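Local coordinates for putative cell filamentation protein (Bartonella quintana, PDB 4N67) that probably catalyses AMPylation of target proteins through its Fic domain, which binds ADP, after translocation into host cells by the VirB system, at residues A[61-66]-A[78-83]; A[174-179]-A[210-215]; A[190-195]-A[202-207]. The protein carries 2 engineered substitutions. One frame throughout, in Å; residues are numbered along the deposited sequence.

In the fold
Contacts 1 and 3 flank the nucleotide site of the Fic domain from opposite sides of the chain's centre, while contact 2 lies further out. Contact 1 ties helix 59-70 to the loop that leads to strand 85-86; the side chain of His66 lies about 7 Å from ADP and about 8 Å from the magnesium ion. Contact 3, its centre about 24 Å from that of contact 1, meets the nucleotide directly through Ser192 and Ile193. Contact 2 pairs strands 176-178 and 212-214, and the chain between its strands contains contact 3. The centres of contacts 2 and 3 are about 17 Å apart, joined through helix 202-211, and the side chain of Ile211 lies about 11 Å from ADP.

Contact 1: A[61-66]-A[78-83]; sequences YLRTIH and GVTRDQ
Beside the nucleotide site of the Fic fold, Arg63 and His66, one turn apart on helix 59-70, reach across to Gly78 and Thr80 in the loop that runs toward strand 85-86. The His66 ring receives the amide of Gly78 at its edge: Gly78 N lies 2.9 Å from His66 ND1, close to the ring plane, and the bond is almost straight at 174°. Lacking a side chain, which would press on the preceding carbonyl oxygen and crowd Arg63 O, Gly78 lets the loop approach the helix, with Gly78 CA 3.4 Å from Arg63 O. The aliphatic part of Arg63 runs past Gly78 O, and its extended chain carries the guanidinium out to meet Thr80 at about a right angle. There Arg63 NH2 donates to Thr80 OG1 (3.0 Å), the hydroxyl lying near the guanidinium plane. Thr80 OG1 donates a 2.6 Å hydrogen bond to Asp82 OD1, on the syn side of the carboxylate. Gln114 OE1 accepts from Arg63 NH2 and its NE2 bonds to Asp82 OD2. Because ND1 of His66 accepts from Gly78 while NE2 bonds to Lys157 O in the Fic-motif loop, the ring is probably neutral and protonated on NE2; Phe155 and Phe70 stack with it and help hold it. Thr80 stands between guanidinium and carboxylate, and although Arg63 NH2 and Asp82 OD1 stay 4.8 Å apart, their opposite charges probably stabilise each other.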
loop_
_atom_site.group_PDB
_atom_site.type_symbol
_atom_site.label_atom_id
_atom_site.label_comp_id
_atom_site.label_asym_id
_atom_site.label_seq_id
_atom_site.Cartn_x
_atom_site.Cartn_y
_atom_site.Cartn_z
ATOM N N TYR A 61 8.241 8.161 -1.111
ATOM C CA TYR A 61 8.261 7.392 0.115
ATOM C C TYR A 61 7.486 6.086 -0.042
ATOM O O TYR A 61 7.910 5.034 0.463
ATOM C CB TYR A 61 7.749 8.252 1.281
ATOM C CG TYR A 61 7.875 7.580 2.632
ATOM C CD1 TYR A 61 9.091 7.140 3.121
ATOM C CD2 TYR A 61 6.749 7.399 3.431
ATOM C CE1 TYR A 61 9.194 6.523 4.362
ATOM C CE2 TYR A 61 6.824 6.801 4.671
ATOM C CZ TYR A 61 8.041 6.367 5.139
ATOM O OH TYR A 61 8.106 5.796 6.386
ATOM N N LEU A 62 6.323 6.131 -0.694
ATOM C CA LEU A 62 5.542 4.924 -0.935
ATOM C C LEU A 62 6.365 3.914 -1.718
ATOM O O LEU A 62 6.389 2.724 -1.378
ATOM C CB LEU A 62 4.243 5.265 -1.643
ATOM C CG LEU A 62 3.232 4.157 -1.725
ATOM C CD1 LEU A 62 2.493 3.980 -0.420
ATOM C CD2 LEU A 62 2.237 4.448 -2.832
ATOM N N ARG A 63 7.090 4.400 -2.731
ATOM C CA ARG A 63 7.968 3.515 -3.482
ATOM C C ARG A 63 9.090 2.921 -2.618
ATOM O O ARG A 63 9.436 1.746 -2.730
ATOM C CB ARG A 63 8.544 4.257 -4.682
ATOM C CG ARG A 63 7.517 4.547 -5.774
ATOM C CD ARG A 63 8.161 5.253 -6.967
ATOM N NE ARG A 63 7.266 5.293 -8.113
ATOM C CZ ARG A 63 6.426 6.274 -8.425
ATOM N NH1 ARG A 63 6.368 7.398 -7.726
ATOM N NH2 ARG A 63 5.675 6.149 -9.518
ATOM N N THR A 64 9.643 3.735 -1.741
ATOM C CA THR A 64 10.658 3.254 -0.804
ATOM C C THR A 64 10.120 2.156 0.110
ATOM O O THR A 64 10.783 1.140 0.319
ATOM C CB THR A 64 11.232 4.398 0.018
ATOM O OG1 THR A 64 12.065 5.190 -0.841
ATOM C CG2 THR A 64 12.051 3.907 1.160
ATOM N N ILE A 65 8.922 2.335 0.659
ATOM C CA ILE A 65 8.327 1.288 1.449
ATOM C C ILE A 65 8.183 -0.002 0.669
ATOM O O ILE A 65 8.578 -1.079 1.136
ATOM C CB ILE A 65 6.949 1.705 2.013
ATOM C CG1 ILE A 65 7.102 2.893 2.977
ATOM C CG2 ILE A 65 6.264 0.545 2.698
ATOM C CD1 ILE A 65 5.780 3.521 3.334
ATOM N N HIS A 66 7.638 0.089 -0.544
ATOM C CA HIS A 66 7.443 -1.111 -1.354
ATOM C C HIS A 66 8.801 -1.765 -1.612
ATOM O O HIS A 66 8.950 -2.977 -1.550
ATOM C CB HIS A 66 6.772 -0.784 -2.671
ATOM C CG HIS A 66 6.327 -1.981 -3.423
ATOM N ND1 HIS A 66 7.113 -2.617 -4.368
ATOM C CD2 HIS A 66 5.162 -2.663 -3.381
ATOM C CE1 HIS A 66 6.438 -3.635 -4.871
ATOM N NE2 HIS A 66 5.262 -3.691 -4.282
ATOM N N GLY A 78 9.476 -1.498 -5.633
ATOM C CA GLY A 78 9.573 -0.040 -5.675
ATOM C C GLY A 78 9.158 0.583 -6.989
ATOM O O GLY A 78 9.139 1.797 -7.082
ATOM N N VAL A 79 8.853 -0.228 -7.989
ATOM C CA VAL A 79 8.516 0.282 -9.332
ATOM C C VAL A 79 7.005 0.164 -9.523
ATOM O O VAL A 79 6.420 -0.907 -9.295
ATOM C CB VAL A 79 9.266 -0.506 -10.429
ATOM C CG1 VAL A 79 8.979 0.092 -11.807
ATOM C CG2 VAL A 79 10.751 -0.535 -10.150
ATOM N N THR A 80 6.382 1.251 -9.964
ATOM C CA THR A 80 4.934 1.241 -10.165
ATOM C C THR A 80 4.586 0.581 -11.502
ATOM O O THR A 80 5.394 0.551 -12.425
ATOM C CB THR A 80 4.324 2.653 -10.021
ATOM O OG1 THR A 80 5.010 3.568 -10.878
ATOM C CG2 THR A 80 4.383 3.122 -8.579
ATOM N N ARG A 81 3.372 0.068 -11.594
ATOM C CA ARG A 81 2.969 -0.826 -12.676
ATOM C C ARG A 81 2.629 -0.134 -13.978
ATOM O O ARG A 81 2.426 -0.812 -14.986
ATOM C CB ARG A 81 1.806 -1.721 -12.217
ATOM C CG ARG A 81 0.523 -0.964 -11.878
ATOM C CD ARG A 81 -0.609 -1.862 -11.388
ATOM N NE ARG A 81 -1.648 -1.030 -10.788
ATOM C CZ ARG A 81 -2.553 -0.326 -11.458
ATOM N NH1 ARG A 81 -3.366 0.458 -10.792
ATOM N NH2 ARG A 81 -2.698 -0.476 -12.776
ATOM N N ASP A 82 2.616 1.190 -13.951
ATOM C CA ASP A 82 2.466 1.980 -15.157
ATOM C C ASP A 82 3.777 2.031 -15.926
ATOM O O ASP A 82 3.760 2.297 -17.133
ATOM C CB ASP A 82 1.972 3.390 -14.831
ATOM C CG ASP A 82 2.863 4.131 -13.861
ATOM O OD1 ASP A 82 3.386 3.541 -12.872
ATOM O OD2 ASP A 82 3.033 5.330 -14.040
ATOM N N GLN A 83 4.889 1.794 -15.236
ATOM C CA GLN A 83 6.238 1.999 -15.778
ATOM C C GLN A 83 6.769 0.692 -16.330
ATOM O O GLN A 83 6.684 -0.324 -15.663
ATOM C CB GLN A 83 7.168 2.517 -14.686
ATOM C CG GLN A 83 6.748 3.893 -14.182
ATOM C CD GLN A 83 7.723 4.483 -13.182
ATOM O OE1 GLN A 83 8.839 3.989 -13.010
ATOM N NE2 GLN A 83 7.310 5.554 -12.524
#

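Contact 2: A[174-179]-A[210-215]; sequences AGYKID and DITHPQ
Lys177 and His213 lie side by side on one face of the short antiparallel ladder formed by strands 176-178 and 212-214, whose axes approach to 4.6 Å. Their side chains point the same way, and the aliphatic part of the lysine rests on the imidazole. Lys177 CB stands 3.9 Å from the centroid of the His213 ring, 22° off its normal, in a CH-pi contact shifted toward the rim. The ring is turned to receive it by a chi1 of 66°, which sets CG between the backbone N and the carbonyl carbon. A bond from His213 ND1 to Pro214 O (3.0 Å) helps hold its rotation; the oxygen lies in the ring plane, while the donor stands above the carbonyl plane.

On the other face Ile178 and Thr212, both buried, run alongside one another, with Thr212 OG1 turned to Phe208 O in the last turn of helix 202-211. Thr212 CG2 instead meets Tyr176 CB at 3.8 Å. Tyr176 leads away from its pair mate, yet the ring still slants past the proline, bringing Tyr176 CE1 to 3.9 Å from Pro214 CB. Beyond the strand, Ile211 CD1 touches Ile178 CG2 at 3.6 Å as the two branches pass at a slant.

In the backbone, Lys177 and His213 form a hydrogen-bonded pair, Lys177 N lying 2.8 Å from His213 O and His213 N bonding back to Lys177 O. Gln215 N to Gly175 O and Asp179 N to Ile211 O extend the ladder at its two ends.

Gly175 closes helix 164-174 in a Schellman motif, and Gln215 is the N-cap residue of helix 216-220. Between these turns the two-stranded antiparallel sheet packs on helix 135-152, where Phe138 stacks with Tyr176 and touches Ile178, and Arg135 bonds to Thr212 O.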
loop_
_atom_site.group_PDB
_atom_site.type_symbol
_atom_site.label_atom_id
_atom_site.label_comp_id
_atom_site.label_asym_id
_atom_site.label_seq_id
_atom_site.Cartn_x
_atom_site.Cartn_y
_atom_site.Cartn_z
ATOM N N ALA A 174 2.164 12.069 13.140
ATOM C CA ALA A 174 1.033 12.932 13.537
ATOM C C ALA A 174 0.660 12.739 14.987
ATOM O O ALA A 174 -0.289 13.406 15.441
ATOM C CB ALA A 174 -0.177 12.661 12.670
ATOM N N GLY A 175 1.371 11.846 15.685
ATOM C CA GLY A 175 1.099 11.543 17.102
ATOM C C GLY A 175 0.093 10.432 17.366
ATOM O O GLY A 175 -0.394 10.297 18.480
ATOM N N TYR A 176 -0.194 9.606 16.378
ATOM C CA TYR A 176 -1.174 8.514 16.548
ATOM C C TYR A 176 -0.575 7.161 16.196
ATOM O O TYR A 176 0.170 7.030 15.203
ATOM C CB TYR A 176 -2.377 8.777 15.656
ATOM C CG TYR A 176 -3.252 9.909 16.130
ATOM C CD1 TYR A 176 -4.166 9.699 17.142
ATOM C CD2 TYR A 176 -3.154 11.217 15.596
ATOM C CE1 TYR A 176 -4.972 10.707 17.619
ATOM C CE2 TYR A 176 -3.963 12.229 16.075
ATOM C CZ TYR A 176 -4.875 11.978 17.086
ATOM O OH TYR A 176 -5.700 12.979 17.611
ATOM N N LYS A 177 -0.895 6.144 16.997
ATOM C CA LYS A 177 -0.497 4.784 16.719
ATOM C C LYS A 177 -1.632 4.131 15.946
ATOM O O LYS A 177 -2.734 4.063 16.441
ATOM C CB LYS A 177 -0.238 3.980 18.005
ATOM C CG LYS A 177 0.132 2.547 17.673
ATOM C CD LYS A 177 0.675 1.739 18.828
ATOM C CE LYS A 177 1.012 0.335 18.352
ATOM N NZ LYS A 177 1.920 0.307 17.182
ATOM N N ILE A 178 -1.350 3.641 14.737
ATOM C CA ILE A 178 -2.341 2.920 13.916
ATOM C C ILE A 178 -1.886 1.470 13.901
ATOM O O ILE A 178 -0.770 1.187 13.461
ATOM C CB ILE A 178 -2.412 3.473 12.480
ATOM C CG1 ILE A 178 -2.821 4.950 12.492
ATOM C CG2 ILE A 178 -3.362 2.632 11.623
ATOM C CD1 ILE A 178 -2.844 5.599 11.112
ATOM N N ASP A 179 -2.741 0.567 14.392
ATOM C CA ASP A 179 -2.357 -0.854 14.596
ATOM C C ASP A 179 -3.297 -1.783 13.842
ATOM O O ASP A 179 -4.382 -2.140 14.324
ATOM C CB ASP A 179 -2.309 -1.172 16.096
ATOM C CG ASP A 179 -1.756 -2.573 16.389
ATOM O OD1 ASP A 179 -1.548 -3.344 15.411
ATOM O OD2 ASP A 179 -1.547 -2.864 17.581
ATOM N N ASP A 210 -11.194 2.354 15.072
ATOM C CA ASP A 210 -11.038 1.178 15.908
ATOM C C ASP A 210 -9.608 0.745 16.151
ATOM O O ASP A 210 -9.335 0.108 17.166
ATOM C CB ASP A 210 -11.847 -0.009 15.347
ATOM C CG ASP A 210 -13.340 0.124 15.611
ATOM O OD1 ASP A 210 -13.736 0.956 16.448
ATOM O OD2 ASP A 210 -14.100 -0.599 14.942
ATOM N N ILE A 211 -8.691 1.119 15.264
ATOM C CA ILE A 211 -7.308 0.661 15.376
ATOM C C ILE A 211 -6.335 1.770 15.723
ATOM O O ILE A 211 -5.144 1.531 15.722
ATOM C CB ILE A 211 -6.836 -0.029 14.079
ATOM C CG1 ILE A 211 -6.704 0.955 12.905
ATOM C CG2 ILE A 211 -7.777 -1.180 13.741
ATOM C CD1 ILE A 211 -6.116 0.338 11.632
ATOM N N THR A 212 -6.832 2.963 16.046
ATOM C CA THR A 212 -5.958 4.119 16.288
ATOM C C THR A 212 -6.089 4.608 17.721
ATOM O O THR A 212 -7.191 4.649 18.284
ATOM C CB THR A 212 -6.307 5.275 15.322
ATOM O OG1 THR A 212 -6.207 4.815 13.973
ATOM C CG2 THR A 212 -5.356 6.452 15.497
ATOM N N HIS A 213 -4.964 4.968 18.331
ATOM C CA HIS A 213 -4.995 5.719 19.581
ATOM C C HIS A 213 -3.911 6.777 19.587
ATOM O O HIS A 213 -2.911 6.625 18.896
ATOM C CB HIS A 213 -4.886 4.791 20.817
ATOM C CG HIS A 213 -3.575 4.066 20.956
ATOM N ND1 HIS A 213 -2.405 4.670 21.367
ATOM C CD2 HIS A 213 -3.278 2.760 20.779
ATOM C CE1 HIS A 213 -1.450 3.762 21.444
ATOM N NE2 HIS A 213 -1.950 2.604 21.081
ATOM N N PRO A 214 -4.120 7.867 20.342
ATOM C CA PRO A 214 -3.047 8.843 20.445
ATOM C C PRO A 214 -1.843 8.286 21.200
ATOM O O PRO A 214 -2.002 7.568 22.179
ATOM C CB PRO A 214 -3.696 10.003 21.189
ATOM C CG PRO A 214 -4.770 9.373 21.990
ATOM C CD PRO A 214 -5.302 8.272 21.127
ATOM N N GLN A 215 -0.634 8.613 20.757
ATOM C CA GLN A 215 0.570 8.122 21.448
ATOM C C GLN A 215 0.770 8.860 22.778
ATOM O O GLN A 215 0.232 9.943 22.963
ATOM C CB GLN A 215 1.818 8.261 20.565
ATOM C CG GLN A 215 1.703 7.507 19.235
ATOM C CD GLN A 215 2.866 7.726 18.267
ATOM O OE1 GLN A 215 3.254 8.862 17.952
ATOM N NE2 GLN A 215 3.410 6.629 17.768
#

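Contact 3: A[190-195]-A[202-207]; sequences YASIEA and EPMKDL. With ADP (adenosine-5'-diphosphate), chain B.
Flanking the ADP pocket, the helical hairpin of helices 185-198 and 202-211 packs Ala191 against Pro203, Met204 and Leu207. The segment axes come within 8.0 Å at an angle of 145°, close enough for the small Ala191 side chain to sit directly on the opposing helix: Ala191 CB is 4.1 Å from Pro203 CB and 3.9 Å from Leu207 CD1. Pro203 CG rests against both Tyr190 CE2 and Glu194, whose CB and CG each lie 3.9 Å from Pro203 CG; Glu194 CG also lies over a face of the Tyr190 ring. Met204 folds back at chi2 and chi3 (67° and 75°), and this double bend brings Met204 CE to 3.7 Å from Ser192 OG. A water bridges the backbones, donating to Ala191 O and accepting from Met204 N in the first turn of helix 202-211.

Ser192 OG accepts a hydrogen bond from ADP O2' (2.7 Å) and also bonds to Asp150 OD2, while Asp150 OD1 binds ADP as well. Ile193 CG1 lies 3.5 Å from ADP N6. Apolar packing and a bridging water therefore back a helix that bonds the ribose through Ser192 and packs Ile193 against the adenine; the serine probably donates to Asp150 OD2, leaving its oxygen to accept from ADP O2'.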
loop_
_atom_site.group_PDB
_atom_site.type_symbol
_atom_site.label_atom_id
_atom_site.label_comp_id
_atom_site.label_asym_id
_atom_site.label_seq_id
_atom_site.Cartn_x
_atom_site.Cartn_y
_atom_site.Cartn_z
ATOM N N TYR A 190 -13.393 -5.829 3.380
ATOM C CA TYR A 190 -14.738 -5.312 3.379
ATOM C C TYR A 190 -14.733 -3.801 3.305
ATOM O O TYR A 190 -15.448 -3.207 2.506
ATOM C CB TYR A 190 -15.546 -5.812 4.605
ATOM C CG TYR A 190 -16.908 -5.148 4.739
ATOM C CD1 TYR A 190 -17.968 -5.497 3.888
ATOM C CD2 TYR A 190 -17.145 -4.169 5.698
ATOM C CE1 TYR A 190 -19.201 -4.876 3.991
ATOM C CE2 TYR A 190 -18.379 -3.548 5.804
ATOM C CZ TYR A 190 -19.403 -3.910 4.950
ATOM O OH TYR A 190 -20.634 -3.301 5.066
ATOM N N ALA A 191 -13.936 -3.152 4.157
ATOM C CA ALA A 191 -13.944 -1.708 4.171
ATOM C C ALA A 191 -13.458 -1.131 2.832
ATOM O O ALA A 191 -13.987 -0.118 2.372
ATOM C CB ALA A 191 -13.067 -1.177 5.313
ATOM N N SER A 192 -12.447 -1.763 2.256
ATOM C CA SER A 192 -11.885 -1.361 0.948
ATOM C C SER A 192 -12.906 -1.499 -0.196
ATOM O O SER A 192 -13.103 -0.587 -0.992
ATOM C CB SER A 192 -10.654 -2.195 0.636
ATOM O OG SER A 192 -9.528 -1.824 1.449
ATOM N N ILE A 193 -13.605 -2.623 -0.203
ATOM C CA ILE A 193 -14.668 -2.864 -1.169
ATOM C C ILE A 193 -15.796 -1.851 -1.035
ATOM O O ILE A 193 -16.245 -1.263 -2.023
ATOM C CB ILE A 193 -15.218 -4.287 -0.990
ATOM C CG1 ILE A 193 -14.171 -5.316 -1.400
ATOM C CG2 ILE A 193 -16.503 -4.468 -1.802
ATOM C CD1 ILE A 193 -14.457 -6.717 -0.906
ATOM N N GLU A 194 -16.291 -1.642 0.190
ATOM C CA GLU A 194 -17.346 -0.670 0.391
ATOM C C GLU A 194 -16.976 0.696 -0.154
ATOM O O GLU A 194 -17.787 1.349 -0.819
ATOM C CB GLU A 194 -17.707 -0.565 1.879
ATOM C CG GLU A 194 -18.627 -1.677 2.382
ATOM C CD GLU A 194 -19.933 -1.714 1.618
ATOM O OE1 GLU A 194 -20.602 -0.664 1.505
ATOM O OE2 GLU A 194 -20.247 -2.789 1.082
ATOM N N ALA A 195 -15.742 1.148 0.125
ATOM C CA ALA A 195 -15.345 2.470 -0.320
ATOM C C ALA A 195 -15.234 2.553 -1.841
ATOM O O ALA A 195 -15.764 3.463 -2.453
ATOM C CB ALA A 195 -14.032 2.900 0.341
ATOM N N GLU A 202 -17.984 4.899 5.059
ATOM C CA GLU A 202 -18.153 4.723 6.499
ATOM C C GLU A 202 -17.376 3.552 7.115
ATOM O O GLU A 202 -16.766 3.723 8.163
ATOM C CB GLU A 202 -19.645 4.635 6.850
ATOM C CG GLU A 202 -20.365 5.934 6.561
ATOM C CD GLU A 202 -19.846 7.083 7.388
ATOM O OE1 GLU A 202 -19.377 8.082 6.797
ATOM O OE2 GLU A 202 -19.892 6.979 8.633
ATOM N N PRO A 203 -17.374 2.375 6.475
ATOM C CA PRO A 203 -16.627 1.269 7.063
ATOM C C PRO A 203 -15.143 1.565 7.251
ATOM O O PRO A 203 -14.559 1.147 8.246
ATOM C CB PRO A 203 -16.891 0.117 6.095
ATOM C CG PRO A 203 -18.270 0.405 5.624
ATOM C CD PRO A 203 -18.310 1.896 5.438
ATOM N N MET A 204 -14.548 2.285 6.313
ATOM C CA MET A 204 -13.123 2.616 6.448
ATOM C C MET A 204 -12.887 3.583 7.601
ATOM O O MET A 204 -11.885 3.435 8.312
ATOM C CB MET A 204 -12.551 3.204 5.153
ATOM C CG MET A 204 -11.024 3.227 5.104
ATOM S SD MET A 204 -10.253 1.608 5.040
ATOM C CE MET A 204 -10.590 1.194 3.330
ATOM N N LYS A 205 -13.773 4.566 7.754
ATOM C CA LYS A 205 -13.681 5.496 8.880
ATOM C C LYS A 205 -13.758 4.738 10.206
ATOM O O LYS A 205 -12.946 4.952 11.098
ATOM C CB LYS A 205 -14.777 6.550 8.776
ATOM C CG LYS A 205 -14.852 7.490 9.970
ATOM C CD LYS A 205 -16.080 8.380 9.902
ATOM C CE LYS A 205 -17.374 7.618 10.109
ATOM N NZ LYS A 205 -17.943 7.643 11.490
ATOM N N ASP A 206 -14.695 3.805 10.313
ATOM C CA ASP A 206 -14.877 3.043 11.543
ATOM C C ASP A 206 -13.649 2.187 11.841
ATOM O O ASP A 206 -13.255 2.011 12.995
ATOM C CB ASP A 206 -16.119 2.144 11.435
ATOM C CG ASP A 206 -17.436 2.925 11.429
ATOM O OD1 ASP A 206 -17.453 4.149 11.682
ATOM O OD2 ASP A 206 -18.481 2.288 11.159
ATOM N N LEU A 207 -13.099 1.591 10.785
ATOM C CA LEU A 207 -11.905 0.779 10.874
ATOM C C LEU A 207 -10.754 1.606 11.480
ATOM O O LEU A 207 -10.122 1.187 12.441
ATOM C CB LEU A 207 -11.537 0.243 9.475
ATOM C CG LEU A 207 -10.348 -0.720 9.430
ATOM C CD1 LEU A 207 -10.469 -1.651 8.206
ATOM C CD2 LEU A 207 -9.015 -0.000 9.443
HETATM P PB ADP B . -2.098 -6.894 -3.831
HETATM O O1B ADP B . -2.684 -7.502 -5.116
HETATM O O2B ADP B . -1.675 -5.487 -4.074
HETATM O O3B ADP B . -0.985 -7.730 -3.194
HETATM P PA ADP B . -3.831 -6.590 -1.475
HETATM O O1A ADP B . -4.501 -7.757 -0.732
HETATM O O2A ADP B . -2.556 -6.051 -0.869
HETATM O O3A ADP B . -3.469 -7.056 -3.007
HETATM O "O5'" ADP B . -4.937 -5.469 -1.680
HETATM C "C5'" ADP B . -4.591 -4.111 -1.974
HETATM C "C4'" ADP B . -5.667 -3.212 -1.376
HETATM O "O4'" ADP B . -6.879 -3.335 -2.148
HETATM C "C3'" ADP B . -5.999 -3.557 0.073
HETATM O "O3'" ADP B . -6.095 -2.358 0.868
HETATM C "C2'" ADP B . -7.345 -4.249 -0.034
HETATM O "O2'" ADP B . -8.168 -4.139 1.135
HETATM C "C1'" ADP B . -7.956 -3.551 -1.214
HETATM N N9 ADP B . -9.028 -4.300 -1.900
HETATM C C8 ADP B . -9.277 -5.625 -1.897
HETATM N N7 ADP B . -10.347 -5.855 -2.695
HETATM C C5 ADP B . -10.780 -4.696 -3.208
HETATM C C6 ADP B . -11.852 -4.240 -4.101
HETATM N N6 ADP B . -12.693 -5.184 -4.624
HETATM N N1 ADP B . -11.968 -2.937 -4.402
HETATM C C2 ADP B . -11.097 -2.035 -3.868
HETATM N N3 ADP B . -10.098 -2.397 -3.032
HETATM C C4 ADP B . -9.889 -3.664 -2.680
HETATM O O HOH W 1 -15.396 2.086 3.550
#